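Local coordinates for carboxyvinyl-carboxyphosphonate phosphorylmutase (Bacillus anthracis, PDB 4IQD), which belongs to the phosphoenolpyruvate phosphomutase family of TIM-barrel enzymes and holds pyruvic acid at several sites in this crystal, at residues 34-38 and 39-43; 65-68 and 69-73; 124-127 and 128-132; 144-147 and 148-152; 265-268 and 269-273. All coordinates share one frame; numbering follows the deposited sequence. Where two conformers were deposited one is given.

Interaction 1: residues 34-38 and 39-43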
loop_
_atom_site.group_PDB
_atom_site.type_symbol
_atom_site.label_atom_id
_atom_site.label_comp_id
_atom_site.label_asym_id
_atom_site.label_seq_id
_atom_site.Cartn_x
_atom_site.Cartn_y
_atom_site.Cartn_z
ATOM N N PRO A 34 -2.317 7.023 14.903
ATOM C CA PRO A 34 -2.326 5.729 14.220
ATOM C C PRO A 34 -1.291 5.656 13.114
ATOM O O PRO A 34 -1.065 6.639 12.415
ATOM C CB PRO A 34 -3.720 5.673 13.587
ATOM C CG PRO A 34 -4.483 6.793 14.170
ATOM C CD PRO A 34 -3.503 7.824 14.572
ATOM N N GLY A 35 -0.675 4.492 12.954
ATOM C CA GLY A 35 0.170 4.251 11.807
ATOM C C GLY A 35 -0.673 4.039 10.563
ATOM O O GLY A 35 -1.661 3.307 10.589
ATOM N N ALA A 36 -0.295 4.697 9.473
ATOM C CA ALA A 36 -0.936 4.472 8.186
ATOM C C ALA A 36 0.135 4.177 7.152
ATOM O O ALA A 36 0.875 5.071 6.753
ATOM C CB ALA A 36 -1.750 5.687 7.774
ATOM N N HIS A 37 0.226 2.922 6.728
ATOM C CA HIS A 37 1.268 2.519 5.789
ATOM C C HIS A 37 0.969 2.945 4.357
ATOM O O HIS A 37 1.857 2.925 3.506
ATOM C CB HIS A 37 1.509 1.011 5.852
ATOM C CG HIS A 37 0.317 0.189 5.464
ATOM N ND1 HIS A 37 -0.700 -0.097 6.340
ATOM C CD2 HIS A 37 -0.006 -0.411 4.297
ATOM C CE1 HIS A 37 -1.613 -0.837 5.732
ATOM N NE2 HIS A 37 -1.206 -1.042 4.484
ATOM N N ASP A 38 -0.280 3.324 4.093
ATOM C CA ASP A 38 -0.668 3.797 2.769
ATOM C C ASP A 38 -1.811 4.812 2.827
ATOM O O ASP A 38 -2.373 5.065 3.894
ATOM C CB ASP A 38 -1.013 2.619 1.847
ATOM C CG ASP A 38 -2.359 1.980 2.167
ATOM O OD1 ASP A 38 -2.960 2.291 3.215
ATOM O OD2 ASP A 38 -2.815 1.143 1.360
ATOM N N ALA A 39 -2.161 5.376 1.676
ATOM C CA ALA A 39 -3.155 6.441 1.630
ATOM C C ALA A 39 -4.562 5.979 2.007
ATOM O O ALA A 39 -5.331 6.751 2.572
ATOM C CB ALA A 39 -3.155 7.116 0.269
HETATM N N MSE A 40 -4.903 4.731 1.703
HETATM C CA MSE A 40 -6.225 4.226 2.072
HETATM C C MSE A 40 -6.372 4.111 3.585
HETATM O O MSE A 40 -7.390 4.513 4.143
HETATM C CB MSE A 40 -6.538 2.887 1.403
HETATM C CG MSE A 40 -7.903 2.316 1.788
HETATM SE SE MSE A 40 -9.384 3.525 1.376
HETATM C CE MSE A 40 -10.796 2.675 2.392
ATOM N N ALA A 41 -5.353 3.564 4.242
ATOM C CA ALA A 41 -5.341 3.490 5.697
ATOM C C ALA A 41 -5.406 4.892 6.295
ATOM O O ALA A 41 -6.060 5.114 7.311
ATOM C CB ALA A 41 -4.101 2.751 6.189
ATOM N N ALA A 42 -4.734 5.836 5.645
ATOM C CA ALA A 42 -4.736 7.225 6.083
ATOM C C ALA A 42 -6.142 7.822 6.034
ATOM O O ALA A 42 -6.557 8.540 6.941
ATOM C CB ALA A 42 -3.782 8.041 5.229
ATOM N N LEU A 43 -6.873 7.509 4.970
ATOM C CA LEU A 43 -8.228 8.013 4.794
ATOM C C LEU A 43 -9.202 7.425 5.810
ATOM O O LEU A 43 -10.083 8.120 6.310
ATOM C CB LEU A 43 -8.711 7.727 3.371
ATOM C CG LEU A 43 -8.011 8.542 2.282
ATOM C CD1 LEU A 43 -8.255 7.944 0.900
ATOM C CD2 LEU A 43 -8.474 9.992 2.333
#
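The Asp38 carboxylate receives Ala41 N on the syn side of OD1, with the donor 33° out of the carboxylate plane. The same OD1 sits 4.0 Å above one face of the His37 ring, displaced toward its rim, while Ala41 CB approaches that ring obliquely, 4.4 Å from His37 CE1. Asp38 is the N-cap of helix 39-48: its CG lies between the backbone N and the carbonyl carbon (chi1 74°), which folds OD1 back over the first turn to take Ala41 N at 2.9 Å in a nearly straight bond. Its carbonyl O accepts Ala42 N at 3.0 Å in the carbonyl plane. Below the cap, Ala36 CB packs 4.0 Å from Ala42 CB and 4.1 Å from Ala41 CB, so the loop after strand 31-34 closes against the helix through small methyls. His37 ND1 is hydrogen-bonded to Ser246 OG, and Tyr254 of the second subunit packs on Ala41. In a barrel of this family the stretch joins a strand to the helix that follows it. Two oxygens of one residue thus satisfy consecutive N-H groups at a buried helix start, where solvent would probably not easily replace them.

Interaction 2: residues 65-68 and 69-73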
loop_
_atom_site.group_PDB
_atom_site.type_symbol
_atom_site.label_atom_id
_atom_site.label_comp_id
_atom_site.label_asym_id
_atom_site.label_seq_id
_atom_site.Cartn_x
_atom_site.Cartn_y
_atom_site.Cartn_z
ATOM N N GLY A 65 7.173 -5.373 1.093
ATOM C CA GLY A 65 7.640 -6.747 1.168
ATOM C C GLY A 65 9.096 -6.842 1.582
ATOM O O GLY A 65 9.817 -7.745 1.157
ATOM N N LEU A 66 9.527 -5.908 2.422
ATOM C CA LEU A 66 10.927 -5.823 2.824
ATOM C C LEU A 66 11.084 -5.947 4.336
ATOM O O LEU A 66 10.137 -5.702 5.079
ATOM C CB LEU A 66 11.523 -4.497 2.343
ATOM C CG LEU A 66 11.412 -4.211 0.846
ATOM C CD1 LEU A 66 12.217 -2.976 0.488
ATOM C CD2 LEU A 66 11.856 -5.409 0.021
ATOM N N PRO A 67 12.287 -6.327 4.801
ATOM C CA PRO A 67 12.505 -6.350 6.249
ATOM C C PRO A 67 12.867 -4.969 6.774
ATOM O O PRO A 67 13.410 -4.147 6.039
ATOM C CB PRO A 67 13.697 -7.302 6.418
ATOM C CG PRO A 67 14.232 -7.565 5.038
ATOM C CD PRO A 67 13.503 -6.701 4.062
ATOM N N ASP A 68 12.564 -4.721 8.040
ATOM C CA ASP A 68 12.923 -3.462 8.674
ATOM C C ASP A 68 14.411 -3.457 8.999
ATOM O O ASP A 68 14.805 -3.644 10.151
ATOM C CB ASP A 68 12.104 -3.256 9.946
ATOM C CG ASP A 68 12.210 -1.849 10.477
ATOM O OD1 ASP A 68 12.662 -0.969 9.717
ATOM O OD2 ASP A 68 11.833 -1.621 11.646
ATOM N N LEU A 69 15.234 -3.248 7.977
ATOM C CA LEU A 69 16.680 -3.355 8.132
ATOM C C LEU A 69 17.430 -2.188 7.510
ATOM O O LEU A 69 18.619 -2.293 7.212
ATOM C CB LEU A 69 17.174 -4.673 7.539
ATOM C CG LEU A 69 16.777 -5.896 8.359
ATOM C CD1 LEU A 69 17.207 -7.175 7.672
ATOM C CD2 LEU A 69 17.385 -5.796 9.744
ATOM N N GLY A 70 16.724 -1.078 7.318
ATOM C CA GLY A 70 17.326 0.141 6.808
ATOM C C GLY A 70 17.876 0.023 5.400
ATOM O O GLY A 70 19.012 0.412 5.137
ATOM N N ILE A 71 17.067 -0.512 4.491
ATOM C CA ILE A 71 17.479 -0.657 3.099
ATOM C C ILE A 71 16.614 0.183 2.172
ATOM O O ILE A 71 16.823 0.206 0.962
ATOM C CB ILE A 71 17.453 -2.125 2.652
ATOM C CG1 ILE A 71 16.046 -2.704 2.818
ATOM C CG2 ILE A 71 18.476 -2.930 3.440
ATOM C CD1 ILE A 71 15.981 -4.209 2.706
ATOM N N VAL A 72 15.637 0.870 2.749
ATOM C CA VAL A 72 14.855 1.829 1.990
ATOM C C VAL A 72 15.567 3.166 2.029
ATOM O O VAL A 72 16.404 3.403 2.900
ATOM C CB VAL A 72 13.431 1.983 2.544
ATOM C CG1 VAL A 72 12.641 0.702 2.334
ATOM C CG2 VAL A 72 13.473 2.370 4.010
ATOM N N THR A 73 15.239 4.033 1.078
ATOM C CA THR A 73 15.896 5.327 0.968
ATOM C C THR A 73 14.992 6.442 1.468
ATOM O O THR A 73 13.781 6.269 1.575
ATOM C CB THR A 73 16.289 5.630 -0.480
ATOM O OG1 THR A 73 15.108 5.877 -1.249
ATOM C CG2 THR A 73 17.048 4.461 -1.081
HETATM O O HOH W 1 14.351 -1.582 5.289
HETATM O O HOH W 2 13.801 0.308 7.389
#
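Leu69 turns its CG anti to its own carbonyl carbon (chi1 -71°), and this lays CD1 against the ring of Pro67, 3.7 Å from Pro67 CB. Ile71 reaches the same proline differently: its CG1 stands between the backbone N and the carbonyl carbon (chi1 59°), and the extended branch brings CD1 to 3.8 Å from Pro67 CD. Both side chains cross the proline at about a right angle, Leu69 meeting it at CB and CG and Ile71 at CD. Further along, one methyl of Leu66 touches one of Val72, CD1 to CG1 at 4.1 Å.

The backbone bends at Asp68, the centre of an inverse gamma turn, whose bond from Leu69 N to Pro67 O is short at 2.8 Å but weak, being strongly bent (125°). Two waters bridge the bend. Water 1 donates to Pro67 O at 2.8 Å and accepts from Ile71 N at 3.0 Å; water 2 donates to Asp68 OD1 at 2.9 Å and accepts from Gly70 N.

This loop runs from the Schellman motif at Gly65, which ends helix 57-63, to the N-cap Thr73 of helix 74-88. Phe289 and Tyr286 of the second subunit pack on Pro67 and Leu69, and the side chain of Asp68 comes about 6 Å from a bound pyruvic acid. With one weak direct bond between the halves, the turn probably depends largely on apolar contact around the buried Pro67 and on waters that bridge a carbonyl and a carboxylate to backbone N-H groups.

Interaction 3: residues 124-127 and 128-132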
loop_
_atom_site.group_PDB
_atom_site.type_symbol
_atom_site.label_atom_id
_atom_site.label_comp_id
_atom_site.label_asym_id
_atom_site.label_seq_id
_atom_site.Cartn_x
_atom_site.Cartn_y
_atom_site.Cartn_z
ATOM N N GLU A 124 16.329 8.465 15.803
ATOM C CA GLU A 124 16.753 7.615 16.911
ATOM C C GLU A 124 18.267 7.551 17.088
ATOM O O GLU A 124 19.025 7.848 16.164
ATOM C CB GLU A 124 16.192 6.203 16.735
ATOM C CG GLU A 124 16.751 5.448 15.543
ATOM C CD GLU A 124 15.934 4.214 15.204
ATOM O OE1 GLU A 124 16.515 3.228 14.703
ATOM O OE2 GLU A 124 14.707 4.229 15.435
ATOM N N ASP A 125 18.694 7.153 18.285
ATOM C CA ASP A 125 20.117 7.049 18.604
ATOM C C ASP A 125 20.686 5.653 18.371
ATOM O O ASP A 125 21.818 5.368 18.753
ATOM C CB ASP A 125 20.407 7.513 20.038
ATOM C CG ASP A 125 19.608 6.753 21.088
ATOM O OD1 ASP A 125 18.870 5.810 20.737
ATOM O OD2 ASP A 125 19.731 7.104 22.282
ATOM N N GLN A 126 19.900 4.785 17.746
ATOM C CA GLN A 126 20.394 3.477 17.349
ATOM C C GLN A 126 21.533 3.669 16.368
ATOM O O GLN A 126 21.574 4.661 15.644
ATOM C CB GLN A 126 19.283 2.650 16.706
ATOM C CG GLN A 126 18.459 1.838 17.688
ATOM C CD GLN A 126 18.959 0.413 17.825
ATOM O OE1 GLN A 126 19.838 -0.023 17.079
ATOM N NE2 GLN A 126 18.398 -0.324 18.777
ATOM N N GLN A 127 22.468 2.729 16.355
ATOM C CA GLN A 127 23.609 2.830 15.460
ATOM C C GLN A 127 23.364 1.960 14.239
ATOM O O GLN A 127 23.178 0.751 14.354
ATOM C CB GLN A 127 24.893 2.425 16.184
ATOM C CG GLN A 127 26.160 2.983 15.561
ATOM C CD GLN A 127 26.805 2.017 14.597
ATOM O OE1 GLN A 127 27.518 1.100 15.007
ATOM N NE2 GLN A 127 26.560 2.211 13.306
ATOM N N LEU A 128 23.350 2.591 13.069
ATOM C CA LEU A 128 23.014 1.906 11.828
ATOM C C LEU A 128 23.962 2.282 10.695
ATOM O O LEU A 128 24.446 3.412 10.640
ATOM C CB LEU A 128 21.568 2.209 11.431
ATOM C CG LEU A 128 20.529 1.243 11.996
ATOM C CD1 LEU A 128 19.224 1.959 12.294
ATOM C CD2 LEU A 128 20.305 0.096 11.020
ATOM N N PRO A 129 24.241 1.329 9.790
ATOM C CA PRO A 129 23.753 -0.053 9.840
ATOM C C PRO A 129 24.562 -0.883 10.821
ATOM O O PRO A 129 25.584 -0.415 11.324
ATOM C CB PRO A 129 23.994 -0.552 8.418
ATOM C CG PRO A 129 25.172 0.222 7.961
ATOM C CD PRO A 129 25.024 1.587 8.569
ATOM N N LYS A 130 24.108 -2.100 11.088
ATOM C CA LYS A 130 24.791 -2.974 12.026
ATOM C C LYS A 130 25.988 -3.635 11.362
ATOM O O LYS A 130 25.982 -3.882 10.155
ATOM C CB LYS A 130 23.836 -4.047 12.535
ATOM C CG LYS A 130 22.422 -3.552 12.774
ATOM C CD LYS A 130 22.344 -2.650 13.990
ATOM C CE LYS A 130 20.910 -2.218 14.246
ATOM N NZ LYS A 130 19.987 -3.383 14.352
ATOM N N LYS A 131 27.015 -3.919 12.158
ATOM C CA LYS A 131 28.196 -4.616 11.669
ATOM C C LYS A 131 27.805 -5.984 11.130
ATOM O O LYS A 131 26.939 -6.658 11.688
ATOM C CB LYS A 131 29.242 -4.767 12.778
ATOM C CG LYS A 131 30.508 -5.503 12.349
ATOM C CD LYS A 131 31.444 -5.761 13.524
ATOM C CE LYS A 131 32.670 -4.852 13.498
ATOM N NZ LYS A 131 32.341 -3.416 13.715
ATOM N N CYS A 132 28.442 -6.368 10.030
ATOM C CA CYS A 132 28.224 -7.661 9.408
ATOM C C CYS A 132 28.373 -8.781 10.438
ATOM O O CYS A 132 29.280 -8.752 11.268
ATOM C CB CYS A 132 29.227 -7.845 8.271
ATOM S SG CYS A 132 28.791 -9.107 7.073
#
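From Gln126 to Lys130 the chain runs largely extended, without regular helix or strand, and it is kinked by a cis peptide bond between Leu128 and Pro129. No clear hydrogen bond joins the two halves, so the contact rests on side chains lying back along the backbone. Lys130 is the clearest case. Its chain, bent at chi2 (-72°), brings CD to 3.5 Å from Gln127 O, and CE passes 3.7 Å from Gln126 OE1 as the two side chains cross at a slant. The ammonium NZ continues to Leu135 O, a weak bond.

The stretch begins at the end of strand 120-124 and opens the long connection to helix 143-156; in TIM barrels such loops at the carboxyl ends of the strands surround the active site. The side chain of Glu124 comes about 6 Å from a bound pyruvic acid. Asp125 OD2 hydrogen-bonds to Thr166 of strand 161-166 and to Tyr184 of helix 174-187.

Gln127 points its CB away from the following residues, but its chain bends at chi2 (-95°) and returns the amide. Gln127 NE2 ends 3.2 Å from Leu128 N, a meeting of two donors, and 3.4 Å from Pro129 O. Leu128 extends one methyl toward the strand end, where CD1 lies 3.8 Å from Glu124 OE1, an apolar group beside a carboxylate oxygen.

Interaction 4: residues 144-147 and 148-152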
loop_
_atom_site.group_PDB
_atom_site.type_symbol
_atom_site.label_atom_id
_atom_site.label_comp_id
_atom_site.label_asym_id
_atom_site.label_seq_id
_atom_site.Cartn_x
_atom_site.Cartn_y
_atom_site.Cartn_z
ATOM N N GLU A 144 26.406 12.741 21.646
ATOM C CA GLU A 144 26.789 13.840 20.763
ATOM C C GLU A 144 26.397 13.549 19.326
ATOM O O GLU A 144 25.994 14.444 18.581
ATOM C CB GLU A 144 28.299 14.072 20.826
ATOM C CG GLU A 144 28.830 14.976 19.722
ATOM C CD GLU A 144 30.343 15.005 19.664
ATOM O OE1 GLU A 144 30.953 13.936 19.446
ATOM O OE2 GLU A 144 30.922 16.098 19.839
ATOM N N GLU A 145 26.516 12.283 18.946
ATOM C CA GLU A 145 26.247 11.864 17.584
ATOM C C GLU A 145 24.820 12.206 17.162
ATOM O O GLU A 145 24.599 12.689 16.055
ATOM C CB GLU A 145 26.518 10.368 17.436
ATOM C CG GLU A 145 27.253 9.993 16.163
ATOM C CD GLU A 145 27.895 8.618 16.244
ATOM O OE1 GLU A 145 28.503 8.302 17.294
ATOM O OE2 GLU A 145 27.784 7.854 15.260
ATOM N N LEU A 146 23.855 11.973 18.047
ATOM C CA LEU A 146 22.473 12.345 17.757
ATOM C C LEU A 146 22.271 13.843 17.936
ATOM O O LEU A 146 21.508 14.466 17.200
ATOM C CB LEU A 146 21.478 11.579 18.631
ATOM C CG LEU A 146 20.023 11.841 18.218
ATOM C CD1 LEU A 146 19.827 11.505 16.747
ATOM C CD2 LEU A 146 19.023 11.085 19.069
ATOM N N VAL A 147 22.960 14.408 18.921
ATOM C CA VAL A 147 22.872 15.832 19.217
ATOM C C VAL A 147 23.169 16.664 17.979
ATOM O O VAL A 147 22.428 17.587 17.648
ATOM C CB VAL A 147 23.835 16.222 20.359
ATOM C CG1 VAL A 147 24.208 17.699 20.287
ATOM C CG2 VAL A 147 23.216 15.884 21.709
ATOM N N GLN A 148 24.246 16.319 17.287
ATOM C CA GLN A 148 24.619 17.019 16.069
ATOM C C GLN A 148 23.564 16.854 14.980
ATOM O O GLN A 148 23.242 17.804 14.269
ATOM C CB GLN A 148 25.971 16.523 15.577
ATOM C CG GLN A 148 27.103 16.860 16.515
ATOM C CD GLN A 148 28.404 16.232 16.086
ATOM O OE1 GLN A 148 28.418 15.145 15.510
ATOM N NE2 GLN A 148 29.507 16.915 16.357
ATOM N N LYS A 149 23.022 15.647 14.858
ATOM C CA LYS A 149 21.978 15.379 13.880
ATOM C C LYS A 149 20.731 16.220 14.138
ATOM O O LYS A 149 20.114 16.729 13.205
ATOM C CB LYS A 149 21.615 13.896 13.864
ATOM C CG LYS A 149 22.651 13.020 13.192
ATOM C CD LYS A 149 22.123 11.616 12.963
ATOM C CE LYS A 149 23.018 10.847 12.008
ATOM N NZ LYS A 149 22.459 9.513 11.659
ATOM N N ILE A 150 20.364 16.360 15.407
ATOM C CA ILE A 150 19.212 17.166 15.783
ATOM C C ILE A 150 19.469 18.629 15.441
ATOM O O ILE A 150 18.600 19.315 14.904
ATOM C CB ILE A 150 18.891 17.009 17.279
ATOM C CG1 ILE A 150 18.458 15.570 17.571
ATOM C CG2 ILE A 150 17.811 17.981 17.705
ATOM C CD1 ILE A 150 18.234 15.272 19.034
ATOM N N LYS A 151 20.679 19.090 15.738
ATOM C CA LYS A 151 21.095 20.450 15.413
ATOM C C LYS A 151 21.058 20.688 13.914
ATOM O O LYS A 151 20.728 21.784 13.462
ATOM C CB LYS A 151 22.505 20.719 15.942
ATOM C CG LYS A 151 22.600 20.795 17.456
ATOM C CD LYS A 151 24.028 20.601 17.944
ATOM C CE LYS A 151 24.949 21.720 17.493
ATOM N NZ LYS A 151 26.312 21.561 18.086
ATOM N N ALA A 152 21.404 19.657 13.149
ATOM C CA ALA A 152 21.333 19.723 11.694
ATOM C C ALA A 152 19.899 19.963 11.232
ATOM O O ALA A 152 19.649 20.763 10.329
ATOM C CB ALA A 152 21.881 18.452 11.081
#
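Gln148, Val147 and Leu146 carry this contact, each meeting a residue one turn away along the helix. The Gln148 amide stacks on the Glu144 carboxylate, the two planes only 18° apart. NE2 of Gln148 stays 3.8 Å from Glu144 OE2, and Gln148 CD is 3.9 Å from Glu144 CG, so the flat ends overlap while the chains slant past one another. Beneath them, Gln148 N donates to Glu144 O at 2.9 Å.

Val147 turns CG1 anti to its backbone N (chi1 156°), toward the next turn, where it touches Lys151 CD at 3.7 Å. The stem of that lysine folds over the Val147 carbonyl as well: Lys151 CG lies 3.2 Å from Val147 O, the oxygen that also accepts Lys151 N.

The helix 143-156 is the crossover of a beta-alpha-beta unit between strands 120-124 and 161-166. Leu146 and Ile150 face inward and pack on Tyr184 of helix 174-187, and Leu146 also reaches Ile123 of the strand. Between these two, Leu146 CG lies 4.0 Å from Ile150 CD1, and Ile150 N donates to Leu146 O at 2.8 Å. Lys149 sends its ammonium out of the segment, to the carbonyls of Thr98 and Gly101.

Interaction 5: residues 265-268 and 269-273; sequences GSQK and DALSN
An ST turn at Ser266 leads into a tight turn in which Gln267 O accepts Ala270 N, within the loop between helices 245-264 and 277-283. The Ala270 N to Gln267 O bond is 3.1 Å long and fairly straight at the hydrogen (163°), yet the donor stands above the carbonyl plane, 46° out of it. In the ST turn itself, Ser266 OG takes Lys268 N at 3.2 Å. Water 3 spans the next step, donating to Ser266 O at 3.0 Å and accepting from Asp269 N at 3.1 Å.

Leu271 reaches back across the turn. Its CD1 comes to 3.2 Å from Gln267 O and 3.4 Å from Lys268 O, so a methyl covers two successive carbonyls. Asp269 OD1 rests 3.7 Å from Lys268 CB, but Lys268 NZ is led away and stays 6.3 Å from that oxygen. Ala270 packs on Val257 and Leu260 of helix 245-264. From the second subunit, Tyr226 lies against Ser266, Lys268 and Leu271, while Glu220 OE2 and Met218 O accept hydrogen bonds from Gln267 NE2.

Successive amides from Lys268 to Ala270 are thus bound in turn by a hydroxyl, a water and a carbonyl, bonds that probably help to fix the path of the chain where two subunits meet.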
loop_
_atom_site.group_PDB
_atom_site.type_symbol
_atom_site.label_atom_id
_atom_site.label_comp_id
_atom_site.label_asym_id
_atom_site.label_seq_id
_atom_site.Cartn_x
_atom_site.Cartn_y
_atom_site.Cartn_z
ATOM N N GLY A 265 -13.179 -21.593 -3.964
ATOM C CA GLY A 265 -13.282 -21.160 -5.345
ATOM C C GLY A 265 -14.005 -19.835 -5.505
ATOM O O GLY A 265 -14.151 -19.334 -6.619
ATOM N N SER A 266 -14.447 -19.262 -4.388
ATOM C CA SER A 266 -15.227 -18.028 -4.412
ATOM C C SER A 266 -14.985 -17.187 -3.158
ATOM O O SER A 266 -14.599 -17.714 -2.115
ATOM C CB SER A 266 -16.717 -18.359 -4.545
ATOM O OG SER A 266 -17.508 -17.185 -4.578
ATOM N N GLN A 267 -15.202 -15.880 -3.264
ATOM C CA GLN A 267 -15.058 -15.005 -2.108
ATOM C C GLN A 267 -16.415 -14.758 -1.462
ATOM O O GLN A 267 -16.565 -13.857 -0.640
ATOM C CB GLN A 267 -14.379 -13.684 -2.485
ATOM C CG GLN A 267 -15.241 -12.719 -3.283
ATOM C CD GLN A 267 -15.137 -12.929 -4.779
ATOM O OE1 GLN A 267 -15.275 -14.046 -5.275
ATOM N NE2 GLN A 267 -14.891 -11.848 -5.507
ATOM N N LYS A 268 -17.384 -15.584 -1.850
ATOM C CA LYS A 268 -18.756 -15.567 -1.324
ATOM C C LYS A 268 -18.930 -15.247 0.156
ATOM O O LYS A 268 -19.749 -14.410 0.536
ATOM C CB LYS A 268 -19.363 -16.953 -1.543
ATOM C CG LYS A 268 -20.442 -17.054 -2.588
ATOM C CD LYS A 268 -20.761 -18.517 -2.840
ATOM C CE LYS A 268 -22.221 -18.726 -3.160
ATOM N NZ LYS A 268 -22.518 -20.143 -3.502
ATOM N N ASP A 269 -18.160 -15.934 0.988
ATOM C CA ASP A 269 -18.403 -15.922 2.420
ATOM C C ASP A 269 -17.735 -14.754 3.138
ATOM O O ASP A 269 -17.931 -14.564 4.337
ATOM C CB ASP A 269 -17.962 -17.252 3.037
ATOM C CG ASP A 269 -18.631 -18.448 2.383
ATOM O OD1 ASP A 269 -19.766 -18.299 1.877
ATOM O OD2 ASP A 269 -18.025 -19.538 2.376
ATOM N N ALA A 270 -16.952 -13.972 2.404
ATOM C CA ALA A 270 -16.203 -12.879 3.013
ATOM C C ALA A 270 -16.738 -11.511 2.607
ATOM O O ALA A 270 -16.093 -10.493 2.844
ATOM C CB ALA A 270 -14.727 -12.995 2.673
ATOM N N LEU A 271 -17.921 -11.494 2.005
ATOM C CA LEU A 271 -18.521 -10.253 1.530
ATOM C C LEU A 271 -18.755 -9.265 2.666
ATOM O O LEU A 271 -18.650 -8.057 2.475
ATOM C CB LEU A 271 -19.847 -10.539 0.819
ATOM C CG LEU A 271 -19.879 -10.723 -0.701
ATOM C CD1 LEU A 271 -18.790 -11.652 -1.181
ATOM C CD2 LEU A 271 -21.240 -11.254 -1.112
ATOM N N SER A 272 -19.073 -9.782 3.848
ATOM C CA SER A 272 -19.364 -8.932 4.998
ATOM C C SER A 272 -18.098 -8.314 5.579
ATOM O O SER A 272 -18.154 -7.322 6.308
ATOM C CB SER A 272 -20.107 -9.725 6.072
ATOM O OG SER A 272 -21.329 -10.233 5.567
ATOM N N ASN A 273 -16.958 -8.911 5.253
ATOM C CA ASN A 273 -15.671 -8.425 5.729
ATOM C C ASN A 273 -15.074 -7.417 4.762
ATOM O O ASN A 273 -13.861 -7.221 4.726
ATOM C CB ASN A 273 -14.703 -9.592 5.909
ATOM C CG ASN A 273 -15.125 -10.533 7.018
ATOM O OD1 ASN A 273 -15.620 -10.099 8.056
ATOM N ND2 ASN A 273 -14.932 -11.828 6.801
HETATM O O HOH W 3 -16.649 -18.419 -0.083
#

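The five contacts follow one another along the chain. Interactions 3 and 4 touch directly: Leu146 CD1 packs 3.8 Å from Glu124 O, joining the end of a strand to the helix that follows the loop. Interactions 2 and 3 are loops on the same side of the chain's centre, about 5 Å apart at their nearest atoms, and each brings an acidic side chain about 6 Å from a bound pyruvic acid; in interaction 1 the side chain of Asp38 is about 7 Å from a bound pyruvic acid. Interaction 5 lies far from interaction 4 (centres about 52 Å apart) but nearer interaction 1 (about 24 Å). It reaches the second subunit at Tyr226, which lines a pyruvic acid pocket; interactions 1 and 2 also border that subunit.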